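Glutamine synthetase (Helicobacter pylori, PDB 5ZLI) is a GSI-beta type glutamine synthetase, an enzyme that assembles as twelve copies of a chain joining a beta-Grasp domain to a larger catalytic domain. Local coordinates at residues L122-D127 with L440-V445; S10-F15 with M52-I57; Q246-V251 with A263-K268; K298-F303 with Y357-N362. One frame throughout, in Å; residues are numbered along the deposited sequence.

Interaction 1. Residues L122-D127 with L440-V445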
# COMPACT_ATOMS: atom_id res chain seq x y z
N LEU B 122 -44.15 -18.16 43.46
CA LEU B 122 -45.44 -17.48 43.42
C LEU B 122 -46.55 -18.35 43.99
O LEU B 122 -47.56 -17.82 44.45
CB LEU B 122 -45.77 -17.04 42.00
CG LEU B 122 -47.16 -16.45 41.74
CD1 LEU B 122 -47.39 -15.16 42.51
CD2 LEU B 122 -47.33 -16.23 40.23
N GLN B 123 -46.39 -19.67 43.98
CA GLN B 123 -47.45 -20.47 44.58
C GLN B 123 -47.30 -20.56 46.09
O GLN B 123 -48.32 -20.66 46.79
CB GLN B 123 -47.48 -21.85 43.92
CG GLN B 123 -48.40 -21.91 42.67
CD GLN B 123 -48.04 -20.93 41.50
OE1 GLN B 123 -47.23 -20.00 41.63
NE2 GLN B 123 -48.66 -21.17 40.35
N HIS B 124 -46.08 -20.47 46.62
CA HIS B 124 -45.89 -20.39 48.07
C HIS B 124 -46.60 -19.19 48.68
O HIS B 124 -46.93 -19.24 49.86
CB HIS B 124 -44.40 -20.33 48.46
CG HIS B 124 -44.17 -19.99 49.91
ND1 HIS B 124 -43.67 -18.78 50.32
CD2 HIS B 124 -44.40 -20.71 51.04
CE1 HIS B 124 -43.60 -18.76 51.64
NE2 HIS B 124 -44.04 -19.92 52.10
N LEU B 125 -46.83 -18.12 47.91
CA LEU B 125 -47.53 -16.96 48.45
C LEU B 125 -49.04 -17.21 48.52
O LEU B 125 -49.66 -16.99 49.57
CB LEU B 125 -47.22 -15.71 47.63
CG LEU B 125 -47.96 -14.37 47.91
CD1 LEU B 125 -47.73 -13.87 49.35
CD2 LEU B 125 -47.60 -13.29 46.88
N LYS B 126 -49.65 -17.65 47.42
CA LYS B 126 -51.08 -17.93 47.46
C LYS B 126 -51.41 -18.97 48.53
O LYS B 126 -52.48 -18.91 49.14
CB LYS B 126 -51.56 -18.36 46.08
CG LYS B 126 -50.87 -19.59 45.56
CD LYS B 126 -51.34 -19.99 44.17
CE LYS B 126 -52.58 -20.90 44.21
NZ LYS B 126 -52.59 -21.81 43.03
N ASP B 127 -50.48 -19.90 48.82
CA ASP B 127 -50.74 -20.91 49.84
C ASP B 127 -50.71 -20.34 51.23
O ASP B 127 -51.50 -20.75 52.09
CB ASP B 127 -49.69 -22.03 49.77
CG ASP B 127 -49.82 -22.91 48.53
OD1 ASP B 127 -50.68 -22.62 47.67
OD2 ASP B 127 -49.01 -23.87 48.41
N LEU B 440 -35.27 -18.59 51.76
CA LEU B 440 -35.52 -19.16 50.44
C LEU B 440 -35.99 -20.61 50.52
O LEU B 440 -36.74 -21.05 49.64
CB LEU B 440 -34.24 -19.11 49.62
CG LEU B 440 -33.79 -17.71 49.31
CD1 LEU B 440 -32.30 -17.71 48.95
CD2 LEU B 440 -34.67 -17.25 48.16
N LYS B 441 -35.56 -21.36 51.54
CA LYS B 441 -35.83 -22.78 51.61
C LYS B 441 -37.23 -23.09 52.12
O LYS B 441 -37.62 -24.26 52.12
CB LYS B 441 -34.78 -23.49 52.45
CG LYS B 441 -33.53 -23.68 51.65
CD LYS B 441 -32.71 -24.88 52.06
CE LYS B 441 -31.66 -24.47 53.06
NZ LYS B 441 -30.86 -25.63 53.53
N GLU B 442 -37.96 -22.07 52.57
CA GLU B 442 -39.33 -22.24 52.99
C GLU B 442 -40.09 -22.96 51.87
O GLU B 442 -39.99 -22.57 50.71
CB GLU B 442 -39.95 -20.86 53.24
CG GLU B 442 -39.44 -20.16 54.52
CD GLU B 442 -39.68 -18.63 54.52
OE1 GLU B 442 -39.60 -17.97 55.59
OE2 GLU B 442 -39.91 -18.07 53.42
N SER B 443 -40.82 -24.02 52.24
CA SER B 443 -41.67 -24.80 51.33
C SER B 443 -40.91 -25.29 50.09
O SER B 443 -41.48 -25.46 49.01
CB SER B 443 -42.93 -24.03 50.94
OG SER B 443 -43.55 -23.51 52.11
N GLN B 444 -39.60 -25.50 50.26
CA GLN B 444 -38.77 -26.17 49.25
C GLN B 444 -38.73 -25.39 47.93
O GLN B 444 -38.50 -25.97 46.86
CB GLN B 444 -39.24 -27.62 49.05
CG GLN B 444 -39.17 -28.46 50.33
CD GLN B 444 -37.76 -28.51 50.95
OE1 GLN B 444 -36.78 -28.86 50.28
NE2 GLN B 444 -37.66 -28.15 52.23
N VAL B 445 -38.95 -24.07 48.02
CA VAL B 445 -38.98 -23.23 46.82
C VAL B 445 -37.60 -23.22 46.18
O VAL B 445 -37.43 -23.46 44.97
CB VAL B 445 -39.48 -21.81 47.16
CG1 VAL B 445 -39.45 -20.89 45.93
CG2 VAL B 445 -40.89 -21.83 47.74
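The hydroxyl of S443 is the polar atom lying nearest the imidazole of H124, with S443 OG 3.1 Å from H124 CD2 and 3.6 Å from H124 NE2. It meets the ring obliquely, at the CD2 corner, and no hydrogen bond spans the two segments. H124 reaches out from the helix because its CG stands anti to the backbone N (chi1 169°), which carries the imidazole off the helix toward S443 and E442, with V445 beside its CB. E442 comes at another corner of the ring, its OE2 4.2 Å from H124 CE1. The carboxylate plane is turned only 30° from that of the imidazole, and H124 NE2 remains 4.7 Å from E442 OE2, too far for a salt bridge. As E442 OE1 also lies close to D390, the nearby carboxylates of E442 and D390 would probably favour a positive charge on the histidine, although its state is not seen. Lower on the side chain, the methyl CG2 of V445 packs 3.9 Å from H124 CB and gives the contact its apolar footing. The loop presents these three groups together by curling tightly: S443 and Q444 both adopt left-handed backbone conformations, and V445 N bonds back to E442 O. Helix 114-128 thus meets the chain just after the short helix 438-441, and helix 377-393 runs past both, its M389 touching H124 and its M386 touching E442 and V445, while a salt bridge from K441 to E448 links the short helix 438-441 to helix 448-466.

Interaction 2. Residues S10-F15 with M52-I57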
# COMPACT_ATOMS: atom_id res chain seq x y z
N SER B 10 -57.83 -28.38 26.56
CA SER B 10 -58.57 -27.23 26.06
C SER B 10 -57.60 -26.26 25.40
O SER B 10 -57.89 -25.68 24.35
CB SER B 10 -59.35 -26.56 27.20
OG SER B 10 -60.02 -27.50 28.04
N LYS B 11 -56.42 -26.12 25.99
CA LYS B 11 -55.41 -25.17 25.55
C LYS B 11 -54.48 -25.74 24.49
O LYS B 11 -53.91 -24.98 23.70
CB LYS B 11 -54.61 -24.68 26.77
CG LYS B 11 -55.48 -24.00 27.88
CD LYS B 11 -54.62 -23.17 28.85
CE LYS B 11 -53.54 -24.05 29.52
NZ LYS B 11 -52.27 -23.36 29.95
N ILE B 12 -54.32 -27.06 24.43
CA ILE B 12 -53.50 -27.68 23.39
C ILE B 12 -54.22 -27.62 22.05
O ILE B 12 -53.61 -27.35 21.01
CB ILE B 12 -53.16 -29.12 23.79
CG1 ILE B 12 -52.16 -29.12 24.96
CG2 ILE B 12 -52.64 -29.92 22.58
CD1 ILE B 12 -51.78 -30.51 25.50
N LYS B 13 -55.53 -27.87 22.06
CA LYS B 13 -56.30 -27.78 20.83
C LYS B 13 -56.16 -26.41 20.19
O LYS B 13 -55.70 -26.28 19.04
CB LYS B 13 -57.78 -28.10 21.11
CG LYS B 13 -58.67 -27.98 19.88
CD LYS B 13 -59.85 -28.94 19.90
CE LYS B 13 -60.56 -28.95 18.55
NZ LYS B 13 -61.50 -27.80 18.40
N GLU B 14 -56.53 -25.36 20.92
CA GLU B 14 -56.59 -24.04 20.32
C GLU B 14 -55.21 -23.59 19.90
O GLU B 14 -55.07 -22.79 18.97
CB GLU B 14 -57.18 -23.05 21.30
CG GLU B 14 -56.40 -22.92 22.59
CD GLU B 14 -56.97 -21.82 23.45
OE1 GLU B 14 -56.32 -20.76 23.54
OE2 GLU B 14 -58.08 -22.00 24.00
N PHE B 15 -54.19 -24.10 20.58
CA PHE B 15 -52.83 -23.82 20.17
C PHE B 15 -52.56 -24.41 18.79
O PHE B 15 -51.94 -23.75 17.95
CB PHE B 15 -51.86 -24.37 21.21
CG PHE B 15 -50.47 -24.54 20.72
CD1 PHE B 15 -50.09 -25.67 20.03
CD2 PHE B 15 -49.54 -23.55 20.96
CE1 PHE B 15 -48.83 -25.81 19.58
CE2 PHE B 15 -48.27 -23.67 20.52
CZ PHE B 15 -47.90 -24.81 19.83
N MET B 52 -46.90 -35.06 22.60
CA MET B 52 -45.62 -34.41 22.87
C MET B 52 -45.79 -33.11 23.66
O MET B 52 -44.84 -32.65 24.29
CB MET B 52 -44.90 -34.12 21.56
CG MET B 52 -43.50 -34.66 21.46
SD MET B 52 -43.42 -35.63 19.96
CE MET B 52 -43.71 -34.35 18.76
N LEU B 53 -47.01 -32.55 23.70
CA LEU B 53 -47.28 -31.36 24.49
C LEU B 53 -47.70 -31.71 25.90
O LEU B 53 -47.75 -30.83 26.76
CB LEU B 53 -48.37 -30.51 23.83
CG LEU B 53 -48.05 -29.84 22.50
CD1 LEU B 53 -49.17 -28.90 22.02
CD2 LEU B 53 -46.75 -29.04 22.67
N LYS B 54 -47.98 -32.99 26.13
CA LYS B 54 -48.30 -33.49 27.45
C LYS B 54 -47.06 -34.14 28.02
O LYS B 54 -46.43 -33.58 28.92
CB LYS B 54 -49.47 -34.47 27.37
CG LYS B 54 -50.86 -33.82 27.28
CD LYS B 54 -51.75 -34.15 28.51
CE LYS B 54 -51.51 -33.18 29.68
NZ LYS B 54 -52.23 -33.57 30.95
N GLU B 55 -46.70 -35.31 27.48
CA GLU B 55 -45.50 -35.99 27.94
C GLU B 55 -44.32 -35.02 27.94
O GLU B 55 -43.76 -34.71 29.00
CB GLU B 55 -45.22 -37.23 27.08
CG GLU B 55 -46.00 -38.49 27.52
CD GLU B 55 -45.54 -39.80 26.86
OE1 GLU B 55 -45.19 -40.75 27.60
OE2 GLU B 55 -45.52 -39.90 25.60
N GLY B 56 -44.01 -34.45 26.78
CA GLY B 56 -42.97 -33.45 26.74
C GLY B 56 -41.95 -33.68 25.65
O GLY B 56 -42.12 -34.50 24.74
N ILE B 57 -40.90 -32.90 25.69
CA ILE B 57 -39.86 -32.96 24.68
C ILE B 57 -38.57 -33.42 25.35
O ILE B 57 -38.14 -32.83 26.34
CB ILE B 57 -39.65 -31.62 23.97
CG1 ILE B 57 -40.76 -31.40 22.94
CG2 ILE B 57 -38.31 -31.58 23.31
CD1 ILE B 57 -42.04 -30.93 23.52
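I12 and L53 lie alongside each other with their side chains running in opposite directions, so that both branches of the isoleucine lie against the leucine. With I12 CG1 beside the backbone N (chi1 -71°), the CG2 branch stands anti to that N, and I12 CG2 meets L53 CD1 at 3.7 Å, while the other arm extends past the leucine and sets I12 CD1 3.8 Å from L53 CB. The same CD1 goes on to K54, whose side chain crosses that of I12 at about a right angle and places K54 CG 3.9 Å from I12 CD1. One helical turn on, the ring of F15 approaches the leucine obliquely, F15 CD1 standing 3.9 Å from L53 CD1. That single methyl thus touches both I12 and F15, which come at it from directions roughly at right angles. No hydrogen bond is involved. L81 of strand 74-81 touches both I12 and F15, P79 of the same strand touches L53, and Y84 meets the F15 ring edge-to-face. The arrangement, a helix lying against strands and a connecting loop through apolar side chains, belongs to the N-terminal beta-Grasp part of glutamine synthetase.

Interaction 3. Residues Q246-V251 with A263-K268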
# COMPACT_ATOMS: atom_id res chain seq x y z
N GLN B 246 -37.33 -12.25 29.29
CA GLN B 246 -36.68 -13.09 28.28
C GLN B 246 -37.03 -12.65 26.85
O GLN B 246 -36.15 -12.53 26.00
CB GLN B 246 -37.02 -14.58 28.46
CG GLN B 246 -36.48 -15.27 29.71
CD GLN B 246 -34.96 -15.12 29.91
OE1 GLN B 246 -34.50 -14.06 30.34
NE2 GLN B 246 -34.19 -16.15 29.56
N LYS B 247 -38.32 -12.42 26.57
CA LYS B 247 -38.73 -11.95 25.24
C LYS B 247 -38.07 -10.62 24.89
O LYS B 247 -37.48 -10.47 23.82
CB LYS B 247 -40.25 -11.81 25.16
CG LYS B 247 -41.09 -13.07 25.22
CD LYS B 247 -42.51 -12.71 24.70
CE LYS B 247 -43.57 -13.75 25.05
NZ LYS B 247 -44.90 -13.42 24.51
N LEU B 248 -38.23 -9.61 25.76
CA LEU B 248 -37.61 -8.30 25.59
C LEU B 248 -36.11 -8.38 25.28
O LEU B 248 -35.63 -7.72 24.34
CB LEU B 248 -37.86 -7.45 26.84
CG LEU B 248 -37.37 -6.02 27.17
CD1 LEU B 248 -35.91 -5.92 27.61
CD2 LEU B 248 -37.55 -5.14 25.99
N LYS B 249 -35.33 -9.13 26.08
CA LYS B 249 -33.90 -9.27 25.81
C LYS B 249 -33.64 -9.80 24.40
O LYS B 249 -32.86 -9.23 23.63
CB LYS B 249 -33.22 -10.17 26.86
CG LYS B 249 -32.97 -9.51 28.25
CD LYS B 249 -32.35 -10.52 29.23
CE LYS B 249 -32.26 -9.97 30.68
NZ LYS B 249 -31.82 -10.99 31.73
N TYR B 250 -34.35 -10.85 24.02
CA TYR B 250 -34.27 -11.40 22.67
C TYR B 250 -34.64 -10.37 21.61
O TYR B 250 -34.01 -10.31 20.55
CB TYR B 250 -35.21 -12.61 22.61
CG TYR B 250 -35.41 -13.25 21.28
CD1 TYR B 250 -34.35 -13.79 20.57
CD2 TYR B 250 -36.70 -13.35 20.73
CE1 TYR B 250 -34.55 -14.41 19.33
CE2 TYR B 250 -36.91 -13.97 19.48
CZ TYR B 250 -35.83 -14.49 18.79
OH TYR B 250 -36.02 -15.09 17.58
N VAL B 251 -35.65 -9.54 21.88
CA VAL B 251 -36.19 -8.67 20.83
C VAL B 251 -35.22 -7.54 20.53
O VAL B 251 -35.10 -7.12 19.38
CB VAL B 251 -37.58 -8.14 21.20
CG1 VAL B 251 -38.03 -7.10 20.22
CG2 VAL B 251 -38.58 -9.28 21.19
N ALA B 263 -26.23 -5.72 20.74
CA ALA B 263 -26.81 -5.22 21.97
C ALA B 263 -26.19 -5.92 23.17
O ALA B 263 -25.48 -6.90 23.03
CB ALA B 263 -28.33 -5.44 21.95
N THR B 264 -26.45 -5.39 24.36
CA THR B 264 -26.10 -6.05 25.61
C THR B 264 -26.96 -5.49 26.73
O THR B 264 -27.27 -4.29 26.73
CB THR B 264 -24.61 -5.90 26.03
OG1 THR B 264 -24.44 -6.29 27.42
CG2 THR B 264 -24.14 -4.51 25.88
N PHE B 265 -27.35 -6.35 27.66
CA PHE B 265 -27.92 -5.86 28.90
C PHE B 265 -26.94 -5.95 30.08
O PHE B 265 -27.38 -5.77 31.23
CB PHE B 265 -29.19 -6.60 29.24
CG PHE B 265 -30.32 -6.35 28.28
CD1 PHE B 265 -30.32 -6.93 27.03
CD2 PHE B 265 -31.43 -5.64 28.66
CE1 PHE B 265 -31.38 -6.76 26.19
CE2 PHE B 265 -32.48 -5.47 27.82
CZ PHE B 265 -32.47 -6.03 26.60
N MET B 266 -25.62 -6.14 29.82
CA MET B 266 -24.64 -6.32 30.89
C MET B 266 -24.52 -5.07 31.77
O MET B 266 -24.56 -3.94 31.27
CB MET B 266 -23.26 -6.71 30.33
CG MET B 266 -22.43 -5.60 29.66
SD MET B 266 -20.86 -6.18 28.93
CE MET B 266 -19.95 -6.57 30.38
N PRO B 267 -24.32 -5.24 33.08
CA PRO B 267 -24.43 -4.09 34.01
C PRO B 267 -23.50 -2.91 33.74
O PRO B 267 -23.95 -1.78 33.85
CB PRO B 267 -24.18 -4.74 35.38
CG PRO B 267 -24.49 -6.17 35.18
CD PRO B 267 -24.15 -6.51 33.79
N LYS B 268 -22.19 -3.12 33.49
CA LYS B 268 -21.24 -2.01 33.34
C LYS B 268 -20.24 -2.25 32.20
O LYS B 268 -19.11 -2.71 32.43
CB LYS B 268 -20.52 -1.78 34.67
CG LYS B 268 -19.67 -0.52 34.77
CD LYS B 268 -20.52 0.70 35.04
CE LYS B 268 -19.76 1.75 35.78
NZ LYS B 268 -20.61 2.93 35.86
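K249 and F265 join helix 238-258 to the residue just after strand 262-264, a helix-on-sheet contact buried in the catalytic domain of glutamine synthetase, where the helix and the strand follow one another in the chain. The link is a CH-pi contact. K249 CG sits over the middle of the F265 ring, 3.8 Å from its centroid and only 9° off the ring normal. The backbone of the helix comes down with it, K249 CA lying 3.6 Å from F265 CE1, so the phenyl lies against the helix backbone as well as the aliphatic stem of the lysine. Beyond CG the lysine runs out extended and leaves the ring; its ammonium group is hydrogen-bonded to S373 O. L248 takes a different part of the same ring. With CG anti to the backbone N (chi1 177°), its branch turns toward the phenylalanine, and L248 CD1 meets F265 CE2 at 3.5 Å from an oblique direction. Further apolar cover comes from F142 on strand 133-145, whose ring meets that of F265 with the planes about 55° apart, and from V252 on the helix. A second subunit also reaches this place, its C481 packing on K249. Just past the strand, F265 is the middle residue of an ST turn: M266 N donates to T264 OG1 at 2.7 Å in a nearly straight bond, the N-H...O angle being 166°.

Interaction 4. Residues K298-F303 with Y357-N362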
# COMPACT_ATOMS: atom_id res chain seq x y z
N LYS B 298 -45.57 7.18 53.51
CA LYS B 298 -45.95 7.89 52.28
C LYS B 298 -46.83 7.11 51.31
O LYS B 298 -46.47 6.92 50.14
CB LYS B 298 -44.69 8.40 51.59
CG LYS B 298 -44.00 9.50 52.41
CD LYS B 298 -42.60 9.78 51.93
CE LYS B 298 -42.00 10.99 52.66
NZ LYS B 298 -40.56 11.18 52.29
N GLY B 299 -47.98 6.64 51.77
CA GLY B 299 -48.89 5.90 50.92
C GLY B 299 -48.62 4.42 50.90
O GLY B 299 -49.07 3.73 49.98
N LEU B 300 -47.89 3.92 51.89
CA LEU B 300 -47.53 2.52 51.94
C LEU B 300 -48.04 1.92 53.24
O LEU B 300 -48.12 2.60 54.26
CB LEU B 300 -46.02 2.36 51.89
CG LEU B 300 -45.37 2.89 50.61
CD1 LEU B 300 -43.88 3.05 50.86
CD2 LEU B 300 -45.68 2.03 49.36
N SER B 301 -48.32 0.62 53.21
CA SER B 301 -48.89 -0.04 54.36
C SER B 301 -47.82 -0.65 55.26
O SER B 301 -46.67 -0.87 54.86
CB SER B 301 -49.90 -1.10 53.90
OG SER B 301 -49.34 -2.00 52.95
N GLU B 302 -48.20 -0.89 56.52
CA GLU B 302 -47.39 -1.71 57.41
C GLU B 302 -46.98 -3.01 56.72
O GLU B 302 -45.82 -3.42 56.78
CB GLU B 302 -48.18 -1.98 58.71
CG GLU B 302 -47.74 -3.17 59.56
CD GLU B 302 -48.81 -3.62 60.58
OE1 GLU B 302 -49.80 -2.87 60.78
OE2 GLU B 302 -48.66 -4.71 61.19
N PHE B 303 -47.92 -3.62 56.00
CA PHE B 303 -47.63 -4.83 55.24
C PHE B 303 -46.47 -4.61 54.28
O PHE B 303 -45.55 -5.43 54.21
CB PHE B 303 -48.90 -5.25 54.50
CG PHE B 303 -48.75 -6.51 53.71
CD1 PHE B 303 -48.88 -7.75 54.32
CD2 PHE B 303 -48.50 -6.47 52.35
CE1 PHE B 303 -48.74 -8.93 53.59
CE2 PHE B 303 -48.36 -7.65 51.62
CZ PHE B 303 -48.48 -8.87 52.24
N TYR B 357 -42.89 9.04 43.15
CA TYR B 357 -43.65 10.22 43.52
C TYR B 357 -45.17 9.98 43.48
O TYR B 357 -45.87 10.31 44.44
CB TYR B 357 -43.29 11.37 42.58
CG TYR B 357 -44.33 12.46 42.61
CD1 TYR B 357 -45.33 12.50 41.64
CD2 TYR B 357 -44.38 13.37 43.65
CE1 TYR B 357 -46.32 13.45 41.68
CE2 TYR B 357 -45.37 14.34 43.70
CZ TYR B 357 -46.33 14.38 42.71
OH TYR B 357 -47.32 15.34 42.74
N GLY B 358 -45.69 9.44 42.36
CA GLY B 358 -47.12 9.26 42.16
C GLY B 358 -47.83 8.57 43.32
O GLY B 358 -48.67 9.19 43.97
N ILE B 359 -47.46 7.31 43.60
CA ILE B 359 -47.90 6.54 44.77
C ILE B 359 -49.37 6.75 45.11
O ILE B 359 -49.74 7.08 46.24
CB ILE B 359 -46.96 6.84 45.96
CG1 ILE B 359 -47.20 5.86 47.11
CG2 ILE B 359 -47.08 8.29 46.47
CD1 ILE B 359 -45.96 5.13 47.48
N SER B 360 -50.24 6.59 44.11
CA SER B 360 -51.66 6.37 44.35
C SER B 360 -51.92 5.04 45.08
O SER B 360 -50.98 4.31 45.40
CB SER B 360 -52.42 6.40 43.01
OG SER B 360 -53.66 5.69 43.06
N LYS B 361 -53.20 4.75 45.33
CA LYS B 361 -53.62 3.45 45.86
C LYS B 361 -53.33 2.34 44.86
O LYS B 361 -52.55 1.42 45.13
CB LYS B 361 -55.12 3.49 46.19
CG LYS B 361 -55.65 2.33 47.07
CD LYS B 361 -55.16 2.47 48.51
CE LYS B 361 -56.17 2.03 49.57
NZ LYS B 361 -55.56 2.13 50.95
N ASN B 362 -53.96 2.40 43.68
CA ASN B 362 -53.74 1.38 42.66
C ASN B 362 -52.28 1.23 42.28
O ASN B 362 -51.90 0.18 41.75
CB ASN B 362 -54.55 1.69 41.40
CG ASN B 362 -56.01 1.31 41.53
OD1 ASN B 362 -56.38 0.54 42.41
ND2 ASN B 362 -56.86 1.85 40.65
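I359 meets K298, G299 and L300 in a contact that is apolar on the I359 side and largely backbone on the other. Between side chains there is one meeting. L300 and I359 cross at about a right angle, and the methyl I359 CD1 rests 3.6 Å from L300 CD2 and 3.9 Å from L300 CG. Against the backbone, the same isoleucine arm lies in front of the carbonyl oxygen of K298, with I359 CD1 3.2 Å from K298 O; the next carbonyl is farther off, G299 O being 4.0 Å from I359 CG1. G299, with no side chain of its own and a positive phi of 89°, leaves the flank of the chain to I359 CG1, which lies 4.2 Å from G299 CA. I359 itself has a left-handed backbone, and its CG1 stands anti to the backbone N (chi1 -169°), which directs the arm toward K298 and L300. No hydrogen bond links the segments. Within segment 298-303, S301 is the N-cap of helix 302-313, its OG accepting from A304 N. The contact thus sets the approach to that helix against the loop that leads from strand 351-355 to strand 366-368. Strand 278-286 touches both segments, through V284 on F303 and W285 on N362, and V104 of a neighbouring subunit packs on Y357.

From the N terminus, interaction 2 is the first to close, bringing residues 52-57 back to helix 9-20 within the beta-Grasp part before any other contact begins. Interaction 1 opens next, at helix 114-128, and closes only at residues 440-445, so its long loop holds the other two. Interaction 3 makes a short closure there, from helix 238-258 to the strand that follows it, and interaction 4 a wider one, from the start of helix 302-313 to the loop after strand 351-355. Interactions 3 and 4 follow one another without crossing. None of the four touches another; interactions 1 and 4 come within about 6 Å at their nearest atoms.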